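Local coordinates for nucleosome assembly protein 1, putative (PDB 3FS3), which probably binds histones and chromatin as a nucleosome assembly chaperone of the malaria parasite Plasmodium falciparum, at residues L160-F164 and F237-F241; F114-A118 and A285-Y289; H194-I200 and F241-K245; V128-D133 and R234-F238; K105-P109 and V138-D142. All blocks are in the same frame, centred on the assembly; numbering follows the deposited sequence.

Contact 1: L160-F164 and F237-F241; sequences LSFYF and FFHFF
Phe162 of strand 158-164 meets Phe241 in an edge-to-face aromatic pair, the centre of an aromatic cluster, completed by Phe240, in the core of the NAP fold. Phe241 brings its rim over one face of Phe162: CZ of Phe241 lies 3.5 Å from CD2 of Phe162, displaced from the ring centre, and the two planes are nearly perpendicular at 87°. Phe240 approaches the same ring obliquely, its CE2 3.9 Å from CE2 of Phe162, and Phe237 adds a looser touch through its CZ. At the ends of the strand segment two further pairs extend the apolar layer. Leu160 sets CD1 against the edge of Phe240, 4.0 Å from its CZ, while Phe164 and Phe238 reach for each other from opposite directions.

The segment 237-241, which begins as a 3-10 turn, delivers four phenylalanines. Phe237 and Phe240 both hold CG anti to the backbone N (chi1 165° and 176°), whereas Phe238 and Phe241 turn CG beside it, and the four rings leave the backbone in different directions. Around the cluster, Ile143 of strand 140-147 touches Phe162, Leu175 of strand 174-181 touches Phe241, and Lys177 forms a cation-pi contact with Phe240. Beside helix 131-137, Phe238 also packs on Ile136 and Leu137; its CE1 stands 3.9 Å from CZ of Phe164, which lies near the Phe238 ring plane.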
# COMPACT_ATOMS: atom_id res chain seq x y z
N LEU A 160 13.06 -13.81 -4.02
CA LEU A 160 13.13 -13.65 -5.47
C LEU A 160 14.27 -14.50 -6.03
O LEU A 160 15.40 -14.42 -5.55
CB LEU A 160 13.36 -12.18 -5.83
CG LEU A 160 12.25 -11.20 -5.49
CD1 LEU A 160 12.73 -9.79 -5.83
CD2 LEU A 160 10.97 -11.56 -6.25
N SER A 161 13.99 -15.30 -7.05
CA SER A 161 15.02 -16.15 -7.64
C SER A 161 15.26 -15.81 -9.11
O SER A 161 14.31 -15.66 -9.88
CB SER A 161 14.65 -17.63 -7.52
OG SER A 161 14.58 -18.02 -6.16
N PHE A 162 16.53 -15.68 -9.47
CA PHE A 162 16.95 -15.36 -10.83
C PHE A 162 17.72 -16.56 -11.37
O PHE A 162 18.84 -16.85 -10.93
CB PHE A 162 17.83 -14.11 -10.80
CG PHE A 162 17.12 -12.88 -10.28
CD1 PHE A 162 16.68 -11.89 -11.15
CD2 PHE A 162 16.87 -12.74 -8.92
CE1 PHE A 162 16.00 -10.77 -10.68
CE2 PHE A 162 16.18 -11.62 -8.44
CZ PHE A 162 15.75 -10.63 -9.32
N TYR A 163 17.12 -17.28 -12.31
CA TYR A 163 17.73 -18.46 -12.89
C TYR A 163 18.54 -18.09 -14.13
O TYR A 163 18.04 -17.44 -15.05
CB TYR A 163 16.65 -19.48 -13.25
CG TYR A 163 15.88 -19.98 -12.05
CD1 TYR A 163 16.14 -21.24 -11.49
CD2 TYR A 163 14.92 -19.18 -11.43
CE1 TYR A 163 15.47 -21.68 -10.35
CE2 TYR A 163 14.25 -19.61 -10.30
CZ TYR A 163 14.52 -20.86 -9.76
OH TYR A 163 13.88 -21.25 -8.61
N PHE A 164 19.80 -18.51 -14.15
CA PHE A 164 20.68 -18.20 -15.26
C PHE A 164 21.18 -19.44 -15.98
O PHE A 164 21.45 -20.47 -15.36
CB PHE A 164 21.90 -17.42 -14.75
CG PHE A 164 21.60 -16.02 -14.32
CD1 PHE A 164 21.74 -14.96 -15.21
CD2 PHE A 164 21.20 -15.75 -13.02
CE1 PHE A 164 21.49 -13.66 -14.81
CE2 PHE A 164 20.94 -14.45 -12.61
CZ PHE A 164 21.09 -13.40 -13.51
N PHE A 237 23.46 -3.51 -11.85
CA PHE A 237 22.24 -4.11 -11.38
C PHE A 237 22.55 -5.18 -10.33
O PHE A 237 21.80 -5.37 -9.38
CB PHE A 237 21.50 -4.78 -12.54
CG PHE A 237 20.42 -5.72 -12.09
CD1 PHE A 237 19.25 -5.22 -11.52
CD2 PHE A 237 20.60 -7.09 -12.18
CE1 PHE A 237 18.27 -6.09 -11.05
CE2 PHE A 237 19.62 -7.96 -11.71
CZ PHE A 237 18.46 -7.46 -11.15
N PHE A 238 23.66 -5.87 -10.52
CA PHE A 238 24.01 -6.96 -9.62
C PHE A 238 24.36 -6.57 -8.19
O PHE A 238 24.62 -7.43 -7.34
CB PHE A 238 25.10 -7.79 -10.30
CG PHE A 238 24.59 -8.52 -11.52
CD1 PHE A 238 24.00 -9.77 -11.41
CD2 PHE A 238 24.61 -7.89 -12.77
CE1 PHE A 238 23.44 -10.41 -12.53
CE2 PHE A 238 24.05 -8.51 -13.90
CZ PHE A 238 23.46 -9.78 -13.78
N HIS A 239 24.32 -5.27 -7.91
CA HIS A 239 24.57 -4.78 -6.56
C HIS A 239 23.31 -5.12 -5.77
O HIS A 239 23.28 -5.02 -4.55
CB HIS A 239 24.80 -3.27 -6.56
CG HIS A 239 26.23 -2.89 -6.77
ND1 HIS A 239 26.63 -1.92 -7.66
CD2 HIS A 239 27.37 -3.35 -6.19
CE1 HIS A 239 27.94 -1.80 -7.62
NE2 HIS A 239 28.41 -2.65 -6.74
N PHE A 240 22.27 -5.52 -6.50
CA PHE A 240 20.99 -5.92 -5.92
C PHE A 240 21.22 -7.12 -5.00
O PHE A 240 20.56 -7.27 -3.98
CB PHE A 240 20.02 -6.31 -7.04
CG PHE A 240 18.69 -6.84 -6.55
CD1 PHE A 240 17.67 -5.96 -6.18
CD2 PHE A 240 18.45 -8.21 -6.48
CE1 PHE A 240 16.43 -6.44 -5.74
CE2 PHE A 240 17.21 -8.70 -6.04
CZ PHE A 240 16.20 -7.82 -5.67
N PHE A 241 22.15 -7.97 -5.37
CA PHE A 241 22.43 -9.16 -4.57
C PHE A 241 23.43 -8.85 -3.47
O PHE A 241 24.49 -9.47 -3.36
CB PHE A 241 22.91 -10.28 -5.49
CG PHE A 241 21.89 -10.65 -6.55
CD1 PHE A 241 20.83 -11.48 -6.24
CD2 PHE A 241 21.99 -10.12 -7.84
CE1 PHE A 241 19.87 -11.80 -7.19
CE2 PHE A 241 21.03 -10.43 -8.80
CZ PHE A 241 19.97 -11.27 -8.47

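Contact 2: F114-A118 and A285-Y289; sequences FWLRA and AVDYY
Phe114 and Tyr289 both carry CG anti to the backbone N (chi1 178° and 169°), which swings their rings into the angle between two crossing helices. This is helix-helix packing in the NAP fold: helix 114-120 meets the C-terminal end of helix 260-289, with local axes 8.1 Å apart and inclined at 72°. The rings lie in nearly the same orientation but are displaced so far that little of one covers the other; CD1 of Phe114 lies 3.7 Å from CD1 of Tyr289.

The far end of Phe114 points its edge at the other helix, with CZ 3.6 Å from CB of Ala285. That methyl is also touched by Trp115, whose CZ3 lies 3.6 Å from it, so two aromatic groups converge on one small side chain. Small size at Ala118 lets the backbones come close, its CA 3.6 Å from N of Tyr289. Arg117 runs extended alongside Tyr289 in the same direction, its guanidinium committed to a salt bridge with Glu113.

Leu58 of the second subunit packs on Phe114, and Tyr66 of that subunit hydrogen-bonds Asp287, placing the crossing beside the dimer interface. Next to Ala118, Tyr288 sets CB 3.5 Å from O of Ala118.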
# COMPACT_ATOMS: atom_id res chain seq x y z
N PHE A 114 14.43 -12.17 -23.58
CA PHE A 114 13.12 -11.94 -23.00
C PHE A 114 13.09 -11.14 -21.70
O PHE A 114 12.41 -10.13 -21.61
CB PHE A 114 12.38 -13.25 -22.75
CG PHE A 114 11.03 -13.06 -22.11
CD1 PHE A 114 9.95 -12.59 -22.86
CD2 PHE A 114 10.86 -13.28 -20.75
CE1 PHE A 114 8.71 -12.35 -22.26
CE2 PHE A 114 9.63 -13.04 -20.13
CZ PHE A 114 8.55 -12.57 -20.90
N TRP A 115 13.79 -11.62 -20.68
CA TRP A 115 13.77 -10.93 -19.39
C TRP A 115 14.50 -9.59 -19.42
O TRP A 115 14.04 -8.62 -18.80
CB TRP A 115 14.33 -11.83 -18.28
CG TRP A 115 13.51 -13.05 -18.07
CD1 TRP A 115 13.81 -14.32 -18.50
CD2 TRP A 115 12.24 -13.14 -17.42
NE1 TRP A 115 12.79 -15.18 -18.16
CE2 TRP A 115 11.82 -14.48 -17.50
CE3 TRP A 115 11.41 -12.20 -16.79
CZ2 TRP A 115 10.60 -14.92 -16.97
CZ3 TRP A 115 10.20 -12.64 -16.25
CH2 TRP A 115 9.81 -13.99 -16.34
N LEU A 116 15.63 -9.52 -20.12
CA LEU A 116 16.35 -8.26 -20.19
C LEU A 116 15.43 -7.19 -20.73
O LEU A 116 15.34 -6.10 -20.16
CB LEU A 116 17.57 -8.36 -21.10
CG LEU A 116 18.19 -6.98 -21.42
CD1 LEU A 116 18.55 -6.26 -20.11
CD2 LEU A 116 19.42 -7.14 -22.30
N ARG A 117 14.72 -7.50 -21.81
CA ARG A 117 13.83 -6.52 -22.42
C ARG A 117 12.63 -6.19 -21.54
O ARG A 117 12.22 -5.03 -21.46
CB ARG A 117 13.39 -6.98 -23.80
CG ARG A 117 14.54 -6.92 -24.79
CD ARG A 117 14.14 -7.28 -26.21
NE ARG A 117 15.32 -7.38 -27.06
CZ ARG A 117 15.32 -7.92 -28.28
NH1 ARG A 117 14.20 -8.41 -28.80
NH2 ARG A 117 16.45 -7.97 -28.98
N ALA A 118 12.08 -7.19 -20.87
CA ALA A 118 10.95 -6.93 -19.99
C ALA A 118 11.44 -5.98 -18.89
O ALA A 118 10.79 -4.98 -18.59
CB ALA A 118 10.44 -8.24 -19.37
N ALA A 285 5.19 -10.09 -17.19
CA ALA A 285 6.42 -10.14 -17.99
C ALA A 285 6.32 -9.85 -19.47
O ALA A 285 6.93 -8.88 -19.96
CB ALA A 285 7.11 -11.47 -17.79
N VAL A 286 5.57 -10.67 -20.20
CA VAL A 286 5.48 -10.50 -21.64
C VAL A 286 4.98 -9.13 -22.06
O VAL A 286 5.41 -8.62 -23.09
CB VAL A 286 4.61 -11.60 -22.30
CG1 VAL A 286 3.12 -11.40 -21.98
CG2 VAL A 286 4.85 -11.60 -23.81
N ASP A 287 4.08 -8.53 -21.28
CA ASP A 287 3.56 -7.21 -21.62
C ASP A 287 4.63 -6.14 -21.47
O ASP A 287 4.60 -5.12 -22.16
CB ASP A 287 2.34 -6.88 -20.77
CG ASP A 287 1.09 -7.58 -21.26
OD1 ASP A 287 1.12 -8.10 -22.40
OD2 ASP A 287 0.08 -7.60 -20.53
N TYR A 288 5.58 -6.37 -20.57
CA TYR A 288 6.69 -5.44 -20.43
C TYR A 288 7.60 -5.69 -21.63
O TYR A 288 8.03 -4.75 -22.29
CB TYR A 288 7.44 -5.67 -19.11
CG TYR A 288 6.85 -4.88 -17.98
CD1 TYR A 288 7.00 -3.49 -17.93
CD2 TYR A 288 6.09 -5.50 -16.99
CE1 TYR A 288 6.41 -2.73 -16.91
CE2 TYR A 288 5.49 -4.76 -15.97
CZ TYR A 288 5.65 -3.38 -15.94
OH TYR A 288 5.05 -2.66 -14.93
N TYR A 289 7.86 -6.96 -21.92
CA TYR A 289 8.70 -7.29 -23.07
C TYR A 289 8.18 -6.53 -24.29
O TYR A 289 8.94 -5.85 -24.96
CB TYR A 289 8.65 -8.80 -23.34
CG TYR A 289 9.27 -9.21 -24.65
CD1 TYR A 289 10.62 -9.53 -24.75
CD2 TYR A 289 8.49 -9.27 -25.81
CE1 TYR A 289 11.18 -9.91 -25.98
CE2 TYR A 289 9.04 -9.64 -27.03
CZ TYR A 289 10.38 -9.97 -27.11
OH TYR A 289 10.91 -10.36 -28.32

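Contact 3: H194-I200 and F241-K245; sequences HTEATVI and FTSHK
An outermost strand of the antiparallel sheet in this chain, 192-197, is flanked along its outer edge by the irregular segment 241-245, which runs roughly antiparallel to it without forming a regular strand. Thr195 and His244 make the central link. The backbone N of Thr195 donates to O of His244 at 2.8 Å in a nearly straight bond (166°). In return, N of His244 is held chiefly by the Thr195 hydroxyl through a bent bond, 3.0 Å from OG1, with a long, weak bond to O of Thr195. The Thr195 torsion puts the hydroxyl there: OG1 sits between the backbone N and the carbonyl carbon (chi1 57°), where it can meet the incoming N-H.

One step along, a side chain again replaces a backbone acceptor. OG of Ser243 takes the N-H of Ala197 at 3.0 Å and 163°, with the serine CB resting near O of Thr195. One strong backbone bond is thus supplemented by two hydroxyls, one from each segment, in place of a continuous ladder of backbone hydrogen bonds.

Beyond it the methyl of Ala197 packs against the backbone of Phe241, and CD1 of Ile200 approaches the Phe241 ring obliquely, 4.2 Å from CD2. On its other side the strand is bonded to 174-181, and His180 of that strand stacks on the ring of His194 and hydrogen-bonds Glu196. His244 leans on Ile266 and Ile267 of helix 260-289. Where the segments diverge, a water bridges them, donating to O of Thr198 at 2.8 Å and to O of Phe241 at 2.7 Å.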
# COMPACT_ATOMS: atom_id res chain seq x y z
N HIS A 194 15.24 -7.60 7.35
CA HIS A 194 16.58 -7.70 6.78
C HIS A 194 16.58 -8.55 5.50
O HIS A 194 15.64 -9.30 5.23
CB HIS A 194 17.56 -8.30 7.80
CG HIS A 194 17.35 -9.76 8.05
ND1 HIS A 194 18.20 -10.72 7.54
CD2 HIS A 194 16.40 -10.42 8.74
CE1 HIS A 194 17.77 -11.92 7.90
NE2 HIS A 194 16.68 -11.76 8.63
N THR A 195 17.66 -8.43 4.72
CA THR A 195 17.77 -9.16 3.46
C THR A 195 18.98 -10.10 3.34
O THR A 195 20.04 -9.85 3.92
CB THR A 195 17.78 -8.18 2.27
OG1 THR A 195 18.86 -7.25 2.43
CG2 THR A 195 16.48 -7.42 2.21
N GLU A 196 18.80 -11.17 2.57
CA GLU A 196 19.83 -12.17 2.33
C GLU A 196 20.01 -12.39 0.84
O GLU A 196 19.06 -12.74 0.15
CB GLU A 196 19.45 -13.52 2.95
CG GLU A 196 19.51 -13.60 4.46
CD GLU A 196 19.02 -14.95 4.96
OE1 GLU A 196 19.55 -15.98 4.50
OE2 GLU A 196 18.11 -14.97 5.81
N ALA A 197 21.22 -12.21 0.34
CA ALA A 197 21.49 -12.41 -1.07
C ALA A 197 22.57 -13.46 -1.26
O ALA A 197 23.52 -13.55 -0.47
CB ALA A 197 21.92 -11.11 -1.71
N THR A 198 22.42 -14.27 -2.30
CA THR A 198 23.41 -15.29 -2.59
C THR A 198 24.68 -14.57 -3.02
O THR A 198 24.62 -13.49 -3.60
CB THR A 198 22.92 -16.23 -3.72
OG1 THR A 198 24.05 -16.76 -4.44
CG2 THR A 198 22.02 -15.49 -4.66
N VAL A 199 25.82 -15.16 -2.68
CA VAL A 199 27.10 -14.60 -3.05
C VAL A 199 27.38 -15.07 -4.49
O VAL A 199 27.36 -16.27 -4.78
CB VAL A 199 28.21 -15.09 -2.09
CG1 VAL A 199 28.11 -16.58 -1.90
CG2 VAL A 199 29.59 -14.74 -2.64
N ILE A 200 27.63 -14.12 -5.38
CA ILE A 200 27.89 -14.44 -6.77
C ILE A 200 29.30 -14.97 -6.97
O ILE A 200 30.26 -14.33 -6.56
CB ILE A 200 27.70 -13.19 -7.66
CG1 ILE A 200 26.29 -12.62 -7.45
CG2 ILE A 200 27.93 -13.54 -9.14
CD1 ILE A 200 26.02 -11.33 -8.21
N PHE A 241 22.15 -7.97 -5.37
CA PHE A 241 22.43 -9.16 -4.57
C PHE A 241 23.43 -8.85 -3.47
O PHE A 241 24.49 -9.47 -3.36
CB PHE A 241 22.91 -10.28 -5.49
CG PHE A 241 21.89 -10.65 -6.55
CD1 PHE A 241 20.83 -11.48 -6.24
CD2 PHE A 241 21.99 -10.12 -7.84
CE1 PHE A 241 19.87 -11.80 -7.19
CE2 PHE A 241 21.03 -10.43 -8.80
CZ PHE A 241 19.97 -11.27 -8.47
N THR A 242 23.07 -7.88 -2.64
CA THR A 242 23.87 -7.44 -1.51
C THR A 242 23.00 -7.56 -0.26
O THR A 242 21.88 -7.05 -0.24
CB THR A 242 24.34 -5.97 -1.68
OG1 THR A 242 25.29 -5.88 -2.75
CG2 THR A 242 24.97 -5.45 -0.41
N SER A 243 23.52 -8.23 0.76
CA SER A 243 22.78 -8.42 2.01
C SER A 243 22.79 -7.17 2.88
O SER A 243 23.82 -6.50 3.01
CB SER A 243 23.36 -9.59 2.80
OG SER A 243 23.28 -10.80 2.07
N HIS A 244 21.64 -6.86 3.48
CA HIS A 244 21.51 -5.69 4.35
C HIS A 244 20.70 -6.08 5.59
O HIS A 244 20.01 -7.09 5.59
CB HIS A 244 20.82 -4.55 3.60
CG HIS A 244 21.63 -3.98 2.48
ND1 HIS A 244 21.11 -3.77 1.22
CD2 HIS A 244 22.92 -3.56 2.44
CE1 HIS A 244 22.05 -3.25 0.45
NE2 HIS A 244 23.15 -3.11 1.16
N LYS A 245 20.80 -5.26 6.64
CA LYS A 245 20.07 -5.54 7.87
C LYS A 245 19.16 -4.40 8.29
O LYS A 245 17.94 -4.47 8.13
CB LYS A 245 21.06 -5.86 9.00
CG LYS A 245 21.97 -7.05 8.69
CD LYS A 245 22.90 -7.36 9.84
CE LYS A 245 23.80 -8.55 9.50
NZ LYS A 245 24.71 -8.91 10.63
O HOH W 1 26.36 -11.35 -3.00

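Contact 4: V128-D133 and R234-F238; sequences VIEDHD and RDSFF
Asp133 grips the hydroxyl of Ser236 and the backbone N of Phe237 at the buried end. Its OD1 receives the Ser236 hydroxyl on the syn side, OG to OD1 2.5 Å. OD2 accepts two backbone N-H groups from opposite faces of the carboxylate: N of Phe237, 2.8 Å away and well above the plane, and N of Glu130, also at 2.8 Å, on the anti side. Three donors thus fix the carboxylate's rotation. Ser236 OG also accepts from N of Phe238, an ST turn that leads into the 3-10 segment. The arrangement fastens the start of helix 131-137 in the NAP fold to the loop that precedes helix 260-289. CG2 of Val128 meets the Phe237 ring at its edge, 3.9 Å from CD1.

Toward the solvent the contact thins to a flat stack: the exposed Arg234 lays its guanidinium on one face of the His132 ring, centres 3.7 Å apart and planes 17° from parallel, while Glu130 CB covers the opposite face. The ring is also held at its edge: NE2 of His132 donates in its own plane to O of Asp235 at 2.8 Å, nearly in line with the C=O bond.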
# COMPACT_ATOMS: atom_id res chain seq x y z
N VAL A 128 18.31 0.80 -12.69
CA VAL A 128 19.45 0.14 -12.07
C VAL A 128 20.17 -0.83 -13.00
O VAL A 128 21.07 -1.56 -12.57
CB VAL A 128 19.03 -0.59 -10.77
CG1 VAL A 128 18.62 0.44 -9.72
CG2 VAL A 128 17.88 -1.55 -11.04
N ILE A 129 19.80 -0.82 -14.28
CA ILE A 129 20.43 -1.70 -15.26
C ILE A 129 21.36 -0.92 -16.16
O ILE A 129 20.92 -0.02 -16.88
CB ILE A 129 19.40 -2.40 -16.18
CG1 ILE A 129 18.45 -3.27 -15.35
CG2 ILE A 129 20.12 -3.27 -17.21
CD1 ILE A 129 17.37 -3.93 -16.17
N GLU A 130 22.64 -1.28 -16.12
CA GLU A 130 23.65 -0.61 -16.93
C GLU A 130 23.96 -1.39 -18.20
O GLU A 130 23.64 -2.57 -18.33
CB GLU A 130 24.94 -0.41 -16.13
CG GLU A 130 24.79 0.37 -14.83
CD GLU A 130 24.01 1.66 -15.02
OE1 GLU A 130 24.20 2.34 -16.06
OE2 GLU A 130 23.21 2.00 -14.12
N ASP A 131 24.59 -0.71 -19.14
CA ASP A 131 24.96 -1.30 -20.41
C ASP A 131 25.80 -2.58 -20.22
O ASP A 131 25.60 -3.56 -20.94
CB ASP A 131 25.72 -0.26 -21.24
CG ASP A 131 24.97 1.07 -21.30
OD1 ASP A 131 24.75 1.68 -20.23
OD2 ASP A 131 24.60 1.50 -22.41
N HIS A 132 26.71 -2.57 -19.26
CA HIS A 132 27.53 -3.75 -19.02
C HIS A 132 26.72 -4.87 -18.37
O HIS A 132 27.09 -6.03 -18.46
CB HIS A 132 28.76 -3.42 -18.16
CG HIS A 132 28.47 -2.50 -17.01
ND1 HIS A 132 28.30 -1.14 -17.17
CD2 HIS A 132 28.38 -2.73 -15.68
CE1 HIS A 132 28.12 -0.58 -15.99
NE2 HIS A 132 28.17 -1.52 -15.07
N ASP A 133 25.61 -4.54 -17.74
CA ASP A 133 24.79 -5.57 -17.12
C ASP A 133 24.04 -6.37 -18.17
O ASP A 133 23.69 -7.53 -17.94
CB ASP A 133 23.77 -4.95 -16.16
CG ASP A 133 24.42 -4.30 -14.95
OD1 ASP A 133 25.39 -4.87 -14.40
OD2 ASP A 133 23.93 -3.22 -14.55
N ARG A 234 31.98 -0.24 -9.71
CA ARG A 234 31.09 0.72 -10.34
C ARG A 234 29.63 0.28 -10.21
O ARG A 234 29.34 -0.82 -9.75
CB ARG A 234 31.44 0.88 -11.82
CG ARG A 234 31.36 -0.41 -12.60
CD ARG A 234 31.61 -0.19 -14.07
NE ARG A 234 31.67 -1.46 -14.80
CZ ARG A 234 32.01 -1.57 -16.07
NH1 ARG A 234 32.32 -0.48 -16.77
NH2 ARG A 234 32.05 -2.76 -16.65
N ASP A 235 28.72 1.15 -10.64
CA ASP A 235 27.29 0.85 -10.57
C ASP A 235 26.91 -0.34 -11.43
O ASP A 235 27.40 -0.52 -12.54
CB ASP A 235 26.49 2.08 -11.00
CG ASP A 235 26.65 3.24 -10.03
OD1 ASP A 235 26.37 3.04 -8.83
OD2 ASP A 235 27.05 4.33 -10.48
N SER A 236 26.01 -1.16 -10.91
CA SER A 236 25.56 -2.34 -11.63
C SER A 236 24.30 -2.92 -11.01
O SER A 236 24.09 -2.84 -9.79
CB SER A 236 26.64 -3.41 -11.62
OG SER A 236 26.10 -4.66 -12.01
N PHE A 237 23.46 -3.51 -11.85
CA PHE A 237 22.24 -4.11 -11.38
C PHE A 237 22.55 -5.18 -10.33
O PHE A 237 21.80 -5.37 -9.38
CB PHE A 237 21.50 -4.78 -12.54
CG PHE A 237 20.42 -5.72 -12.09
CD1 PHE A 237 19.25 -5.22 -11.52
CD2 PHE A 237 20.60 -7.09 -12.18
CE1 PHE A 237 18.27 -6.09 -11.05
CE2 PHE A 237 19.62 -7.96 -11.71
CZ PHE A 237 18.46 -7.46 -11.15
N PHE A 238 23.66 -5.87 -10.52
CA PHE A 238 24.01 -6.96 -9.62
C PHE A 238 24.36 -6.57 -8.19
O PHE A 238 24.62 -7.43 -7.34
CB PHE A 238 25.10 -7.79 -10.30
CG PHE A 238 24.59 -8.52 -11.52
CD1 PHE A 238 24.00 -9.77 -11.41
CD2 PHE A 238 24.61 -7.89 -12.77
CE1 PHE A 238 23.44 -10.41 -12.53
CE2 PHE A 238 24.05 -8.51 -13.90
CZ PHE A 238 23.46 -9.78 -13.78

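Contact 5: K105-P109 and V138-D142; sequences KIGTP and VYLND
Asn141 reaches back across Gly107 to the backbone of Thr108. From CB the side chain leads to CG, 4.1 Å from CA of Gly107, and there the amide divides. Its OD1 accepts the N-H of Thr108 at 2.8 Å, the donor lying in the carbonyl plane, and also sits 3.1 Å from CA of Gly107. The other branch, ND2, donates to a water that also lies within hydrogen-bonding distance of O of Ile106, which would tie this end too to 105-109.

Asn141 belongs to an irregularity at the start of strand 140-147: Asn141 and Asp142 both lie opposite Tyr163 of strand 158-164, a classic beta bulge. The bulge joins the sheet to the connection between helix 49-99 and helix 114-120; Trp115 of the latter helix makes a weak hydrogen bond to O of Asn141.

Gly107 comes within 3.7 Å of Tyr139, CA to CA, and its N gives O of Val138 a weak, bent bond. Ile106, with CG1 anti to the backbone N (chi1 -166°), extends CD1 over one face of the Tyr139 ring in a CH-pi contact, 4.2 Å from the centroid. Thr108 turns CG2 toward O of Leu140, at 3.4 Å, and two further waters link the segments: one donates to O of Gly107 and O of Val138, the other joins OG1 of Thr108, which also hydrogen-bonds O of Leu111, to O of Leu140.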
# COMPACT_ATOMS: atom_id res chain seq x y z
N LYS A 105 23.19 -22.76 -23.94
CA LYS A 105 24.06 -21.81 -23.27
C LYS A 105 23.61 -20.37 -23.48
O LYS A 105 24.43 -19.48 -23.72
CB LYS A 105 25.51 -21.99 -23.75
CG LYS A 105 26.12 -23.34 -23.41
CD LYS A 105 27.65 -23.29 -23.43
CE LYS A 105 28.19 -22.89 -24.80
NZ LYS A 105 29.68 -22.73 -24.78
N ILE A 106 22.30 -20.15 -23.41
CA ILE A 106 21.77 -18.81 -23.56
C ILE A 106 20.43 -18.70 -22.85
O ILE A 106 19.69 -19.68 -22.74
CB ILE A 106 21.63 -18.41 -25.06
CG1 ILE A 106 21.41 -16.90 -25.17
CG2 ILE A 106 20.50 -19.18 -25.72
CD1 ILE A 106 22.59 -16.06 -24.67
N GLY A 107 20.12 -17.51 -22.33
CA GLY A 107 18.88 -17.32 -21.61
C GLY A 107 17.68 -17.38 -22.53
O GLY A 107 17.75 -16.90 -23.65
N THR A 108 16.59 -17.98 -22.07
CA THR A 108 15.35 -18.08 -22.85
C THR A 108 15.63 -18.21 -24.36
O THR A 108 15.27 -17.34 -25.14
CB THR A 108 14.46 -16.84 -22.61
OG1 THR A 108 15.14 -15.66 -23.06
CG2 THR A 108 14.17 -16.67 -21.12
N PRO A 109 16.27 -19.32 -24.78
CA PRO A 109 16.59 -19.51 -26.20
C PRO A 109 15.42 -19.48 -27.18
O PRO A 109 15.62 -19.16 -28.35
CB PRO A 109 17.32 -20.86 -26.21
CG PRO A 109 16.69 -21.59 -25.06
CD PRO A 109 16.61 -20.52 -23.99
N VAL A 138 21.21 -11.34 -20.54
CA VAL A 138 20.72 -12.10 -21.68
C VAL A 138 20.75 -13.60 -21.38
O VAL A 138 20.16 -14.40 -22.10
CB VAL A 138 21.56 -11.83 -22.96
CG1 VAL A 138 21.43 -10.35 -23.37
CG2 VAL A 138 23.01 -12.21 -22.72
N TYR A 139 21.45 -13.99 -20.31
CA TYR A 139 21.53 -15.39 -19.92
C TYR A 139 20.41 -15.75 -18.94
O TYR A 139 20.27 -16.90 -18.53
CB TYR A 139 22.89 -15.67 -19.25
CG TYR A 139 24.03 -15.73 -20.24
CD1 TYR A 139 24.34 -16.92 -20.89
CD2 TYR A 139 24.76 -14.58 -20.56
CE1 TYR A 139 25.35 -16.98 -21.85
CE2 TYR A 139 25.78 -14.63 -21.53
CZ TYR A 139 26.06 -15.83 -22.17
OH TYR A 139 27.02 -15.90 -23.16
N LEU A 140 19.60 -14.76 -18.59
CA LEU A 140 18.50 -14.96 -17.66
C LEU A 140 17.45 -15.91 -18.26
O LEU A 140 16.96 -15.68 -19.38
CB LEU A 140 17.91 -13.59 -17.30
CG LEU A 140 17.27 -13.36 -15.92
CD1 LEU A 140 18.12 -14.00 -14.83
CD2 LEU A 140 17.11 -11.86 -15.67
N ASN A 141 17.14 -17.00 -17.55
CA ASN A 141 16.14 -17.98 -18.01
C ASN A 141 14.80 -17.77 -17.33
O ASN A 141 13.75 -18.04 -17.92
CB ASN A 141 16.58 -19.42 -17.71
CG ASN A 141 17.40 -20.03 -18.84
OD1 ASN A 141 17.45 -19.51 -19.95
ND2 ASN A 141 18.04 -21.16 -18.55
N ASP A 142 14.83 -17.31 -16.09
CA ASP A 142 13.57 -17.14 -15.38
C ASP A 142 13.74 -16.38 -14.08
O ASP A 142 14.80 -16.40 -13.46
CB ASP A 142 12.99 -18.53 -15.11
CG ASP A 142 11.54 -18.49 -14.64
OD1 ASP A 142 10.79 -17.58 -15.05
OD2 ASP A 142 11.15 -19.39 -13.87
O HOH W 2 19.18 -22.15 -21.26
O HOH W 3 18.92 -14.43 -24.23
O HOH W 4 16.01 -13.96 -21.29

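From the N terminus, the loop after helix 49-99 enters contact 5, which closes first, on the start of strand 140-147. Helix 114-120 opens contact 2, whose partner at the end of helix 260-289 makes it the widest loop; contacts 1, 3 and 4 nest inside it, and contact 5 crosses it. Contact 4 opens at 128-133 and crosses contacts 3 and 5. Contact 1, from strand 158-164, and contact 3, from strand 192-197, close with it on the continuous segment 234-245, which joins both strands to helix 131-137. Contacts 1 and 4 share Phe237 and Phe238, and contacts 1 and 3 share Phe241. Trp115 connects contacts 2 and 5.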